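Erythropoietin (Homo sapiens, PDB 1EER) binds the erythropoietin receptor and drives its dimerization and JAK2 activation, thereby regulating erythrocyte proliferation and differentiation. Local coordinates at residues A[3-15]-A[101-113]. The protein carries 5 engineered substitutions. Residues are numbered along the deposited sequence; the frame is centred on the assembly and turned at random.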
# COMPACT_ATOMS: atom_id res chain seq x y z
N PRO A 3 -0.23 13.68 -13.56
CA PRO A 3 1.18 13.51 -13.97
C PRO A 3 1.68 12.06 -14.16
O PRO A 3 2.84 11.75 -13.87
CB PRO A 3 1.95 14.24 -12.87
CG PRO A 3 1.00 15.29 -12.38
CD PRO A 3 -0.37 14.68 -12.49
N ARG A 4 0.80 11.20 -14.66
CA ARG A 4 1.11 9.80 -14.92
C ARG A 4 1.49 8.92 -13.72
O ARG A 4 1.59 9.39 -12.59
CB ARG A 4 2.19 9.70 -16.01
CG ARG A 4 2.13 10.82 -17.04
CD ARG A 4 1.57 10.35 -18.38
NE ARG A 4 1.20 11.50 -19.22
CZ ARG A 4 1.99 12.07 -20.12
NH1 ARG A 4 3.22 11.61 -20.32
NH2 ARG A 4 1.56 13.11 -20.82
N LEU A 5 1.69 7.64 -14.03
CA LEU A 5 2.03 6.56 -13.11
C LEU A 5 2.10 6.75 -11.60
O LEU A 5 1.51 5.97 -10.87
CB LEU A 5 3.32 5.89 -13.59
CG LEU A 5 3.17 5.20 -14.96
CD1 LEU A 5 3.61 6.15 -16.05
CD2 LEU A 5 3.99 3.94 -15.00
N ILE A 6 2.82 7.76 -11.11
CA ILE A 6 2.89 7.92 -9.66
C ILE A 6 1.62 8.55 -9.09
O ILE A 6 1.36 8.46 -7.89
CB ILE A 6 4.12 8.74 -9.21
CG1 ILE A 6 4.55 8.29 -7.81
CG2 ILE A 6 3.82 10.23 -9.23
CD1 ILE A 6 5.82 8.96 -7.30
N CYS A 7 0.84 9.17 -9.97
CA CYS A 7 -0.40 9.81 -9.56
C CYS A 7 -1.50 8.78 -9.38
O CYS A 7 -2.63 9.12 -9.03
CB CYS A 7 -0.81 10.86 -10.58
SG CYS A 7 0.27 12.31 -10.45
N ASP A 8 -1.17 7.52 -9.62
CA ASP A 8 -2.12 6.44 -9.45
C ASP A 8 -1.81 5.87 -8.08
O ASP A 8 -0.81 5.17 -7.88
CB ASP A 8 -1.93 5.38 -10.54
CG ASP A 8 -2.91 4.23 -10.41
OD1 ASP A 8 -3.22 3.81 -9.27
OD2 ASP A 8 -3.37 3.72 -11.45
N SER A 9 -2.67 6.19 -7.12
CA SER A 9 -2.50 5.74 -5.75
C SER A 9 -2.01 4.30 -5.61
O SER A 9 -1.04 4.03 -4.89
CB SER A 9 -3.82 5.91 -5.00
OG SER A 9 -3.87 7.16 -4.35
N ARG A 10 -2.68 3.38 -6.29
CA ARG A 10 -2.34 1.96 -6.23
C ARG A 10 -0.90 1.68 -6.63
O ARG A 10 -0.26 0.76 -6.11
CB ARG A 10 -3.27 1.14 -7.14
CG ARG A 10 -4.76 1.26 -6.85
CD ARG A 10 -5.07 2.02 -5.58
NE ARG A 10 -5.60 1.17 -4.52
CZ ARG A 10 -5.66 1.52 -3.24
NH1 ARG A 10 -5.22 2.71 -2.86
NH2 ARG A 10 -6.16 0.68 -2.35
N VAL A 11 -0.40 2.47 -7.58
CA VAL A 11 0.96 2.31 -8.04
C VAL A 11 1.93 2.67 -6.93
O VAL A 11 2.84 1.90 -6.62
CB VAL A 11 1.25 3.18 -9.29
CG1 VAL A 11 2.71 3.03 -9.74
CG2 VAL A 11 0.30 2.79 -10.42
N LEU A 12 1.73 3.83 -6.32
CA LEU A 12 2.61 4.26 -5.24
C LEU A 12 2.41 3.39 -4.00
O LEU A 12 3.37 3.07 -3.30
CB LEU A 12 2.35 5.72 -4.91
CG LEU A 12 3.00 6.24 -3.62
CD1 LEU A 12 4.48 5.86 -3.57
CD2 LEU A 12 2.83 7.75 -3.57
N GLU A 13 1.17 3.01 -3.75
CA GLU A 13 0.82 2.20 -2.59
C GLU A 13 1.56 0.87 -2.51
O GLU A 13 1.81 0.38 -1.41
CB GLU A 13 -0.68 1.93 -2.56
CG GLU A 13 -1.12 1.08 -1.39
CD GLU A 13 -2.55 1.35 -0.96
OE1 GLU A 13 -2.84 2.47 -0.46
OE2 GLU A 13 -3.39 0.44 -1.12
N ARG A 14 1.89 0.29 -3.66
CA ARG A 14 2.59 -0.98 -3.68
C ARG A 14 3.85 -0.89 -2.83
O ARG A 14 4.15 -1.78 -2.02
CB ARG A 14 2.97 -1.38 -5.11
CG ARG A 14 3.61 -2.76 -5.19
CD ARG A 14 4.49 -2.90 -6.42
NE ARG A 14 5.51 -3.93 -6.22
CZ ARG A 14 6.48 -4.19 -7.09
NH1 ARG A 14 6.58 -3.50 -8.21
NH2 ARG A 14 7.38 -5.13 -6.81
N TYR A 15 4.58 0.20 -3.00
CA TYR A 15 5.82 0.40 -2.26
C TYR A 15 5.59 0.71 -0.78
O TYR A 15 6.31 0.22 0.08
CB TYR A 15 6.63 1.50 -2.94
CG TYR A 15 6.88 1.19 -4.41
CD1 TYR A 15 7.79 0.20 -4.79
CD2 TYR A 15 6.17 1.85 -5.41
CE1 TYR A 15 7.99 -0.12 -6.13
CE2 TYR A 15 6.36 1.54 -6.76
CZ TYR A 15 7.28 0.55 -7.11
OH TYR A 15 7.47 0.24 -8.43
N GLY A 101 12.52 -0.90 -5.06
CA GLY A 101 11.44 0.06 -4.93
C GLY A 101 11.91 1.51 -4.98
O GLY A 101 11.31 2.33 -5.68
N LEU A 102 12.98 1.82 -4.24
CA LEU A 102 13.53 3.18 -4.21
C LEU A 102 13.96 3.60 -5.60
O LEU A 102 13.82 4.76 -5.98
CB LEU A 102 14.71 3.26 -3.23
CG LEU A 102 14.32 3.45 -1.76
CD1 LEU A 102 15.55 3.40 -0.87
CD2 LEU A 102 13.61 4.78 -1.59
N ARG A 103 14.46 2.65 -6.38
CA ARG A 103 14.90 2.95 -7.73
C ARG A 103 13.70 3.36 -8.58
O ARG A 103 13.78 4.31 -9.36
CB ARG A 103 15.61 1.74 -8.35
CG ARG A 103 16.30 2.05 -9.68
CD ARG A 103 16.77 0.78 -10.40
NE ARG A 103 17.96 0.20 -9.78
CZ ARG A 103 17.97 -0.96 -9.15
NH1 ARG A 103 16.86 -1.68 -9.05
NH2 ARG A 103 19.09 -1.41 -8.59
N SER A 104 12.60 2.64 -8.43
CA SER A 104 11.40 2.94 -9.19
C SER A 104 10.81 4.28 -8.76
O SER A 104 10.44 5.11 -9.60
CB SER A 104 10.37 1.83 -9.00
OG SER A 104 10.89 0.59 -9.48
N LEU A 105 10.73 4.50 -7.45
CA LEU A 105 10.19 5.74 -6.92
C LEU A 105 10.99 6.94 -7.39
O LEU A 105 10.41 7.98 -7.72
CB LEU A 105 10.16 5.68 -5.38
CG LEU A 105 9.19 4.62 -4.84
CD1 LEU A 105 9.45 4.39 -3.36
CD2 LEU A 105 7.76 5.09 -5.08
N THR A 106 12.31 6.80 -7.44
CA THR A 106 13.18 7.89 -7.90
C THR A 106 12.84 8.29 -9.34
O THR A 106 12.78 9.48 -9.67
CB THR A 106 14.66 7.48 -7.89
OG1 THR A 106 15.06 7.15 -6.56
CG2 THR A 106 15.51 8.63 -8.41
N THR A 107 12.63 7.29 -10.20
CA THR A 107 12.30 7.55 -11.59
C THR A 107 10.91 8.16 -11.64
O THR A 107 10.67 9.12 -12.36
CB THR A 107 12.32 6.24 -12.42
OG1 THR A 107 13.65 5.70 -12.44
CG2 THR A 107 11.88 6.51 -13.85
N LEU A 108 10.01 7.59 -10.84
CA LEU A 108 8.62 8.06 -10.77
C LEU A 108 8.50 9.52 -10.32
O LEU A 108 7.72 10.29 -10.90
CB LEU A 108 7.84 7.15 -9.81
CG LEU A 108 6.72 6.26 -10.38
CD1 LEU A 108 6.99 5.91 -11.84
CD2 LEU A 108 6.61 5.01 -9.53
N LEU A 109 9.28 9.90 -9.31
CA LEU A 109 9.27 11.27 -8.78
C LEU A 109 9.75 12.31 -9.77
O LEU A 109 9.17 13.39 -9.90
CB LEU A 109 10.15 11.35 -7.54
CG LEU A 109 9.48 11.80 -6.25
CD1 LEU A 109 8.06 11.26 -6.20
CD2 LEU A 109 10.29 11.30 -5.08
N ARG A 110 10.84 11.98 -10.46
CA ARG A 110 11.43 12.89 -11.43
C ARG A 110 10.40 13.25 -12.49
O ARG A 110 10.26 14.40 -12.85
CB ARG A 110 12.64 12.23 -12.09
CG ARG A 110 13.12 12.93 -13.34
CD ARG A 110 14.35 12.25 -13.89
NE ARG A 110 15.28 11.89 -12.82
CZ ARG A 110 15.97 10.76 -12.79
NH1 ARG A 110 15.84 9.88 -13.78
NH2 ARG A 110 16.79 10.51 -11.78
N ALA A 111 9.70 12.24 -12.99
CA ALA A 111 8.69 12.46 -14.01
C ALA A 111 7.66 13.42 -13.46
O ALA A 111 7.03 14.16 -14.20
CB ALA A 111 8.04 11.15 -14.40
N LEU A 112 7.49 13.39 -12.14
CA LEU A 112 6.55 14.26 -11.46
C LEU A 112 7.08 15.69 -11.39
O LEU A 112 6.36 16.63 -11.06
CB LEU A 112 6.29 13.73 -10.04
CG LEU A 112 4.88 13.74 -9.43
CD1 LEU A 112 5.01 14.03 -7.96
CD2 LEU A 112 3.98 14.77 -10.10
N GLY A 113 8.37 15.86 -11.69
CA GLY A 113 8.96 17.18 -11.67
C GLY A 113 9.70 17.49 -10.39
O GLY A 113 10.20 18.61 -10.22
O HOH W 1 9.68 -1.69 -8.77
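Two antiparallel helices of a four-helix-bundle cytokine, the first and the third long helix, meet here through Y15 packed on G101 and L105 and, nearer the N-terminus, through I6 set against L108, L109 and L112. The axes of helix segments 9-15 and 101-111 run at 147° with a closest approach of 10.7 Å, and no hydrogen bond joins the two segments directly. Y15 fills part of that separation: with its CG anti to the carbonyl carbon (chi1 -55°), the ring slides past L105, whose CG sits over one face, offset toward the rim. On one side of the ring, Y15 CD1 and CE1 both come to 3.7 Å from G101 CA, close to the backbone because residue 101 is a glycine. At the phenol end, Y15 OH is 3.4 Å from S104 CB, and a water in the plane of the ring links Y15 OH to S104 OG, to which it donates. S104 OG also bonds S100 O of its own helix, but the strongest polar partner of S104 is the backbone of the chain of another protein, on which Y15 packs against an aromatic side chain. L12 and L105 cross at about a right angle, L12 CD1 meeting L105 CD2 at 3.7 Å.

The fold is the up-up-down-down four-helix bundle; ahead of helix 9-25, the 3-10 turn at 6-7 brings I6 against helix 91-111 and L112. I6 extends CD1 to within 3.4 Å of L109 CD1, tighter than usual for carbons, and crosses L108 obliquely, its CB and CG1 against L108 CG and its CD1 3.7 Å from L108 CB. I6 CG2 points instead to L112 CG, and the two side chains cross at about a right angle. P3 CB presses on L112 CD2 at 3.5 Å, next to C7, which is disulfide-bonded to C161. L112 additionally touches Y156 and A160 of helix 138-161, while L109 packs on L67 of helix 56-82.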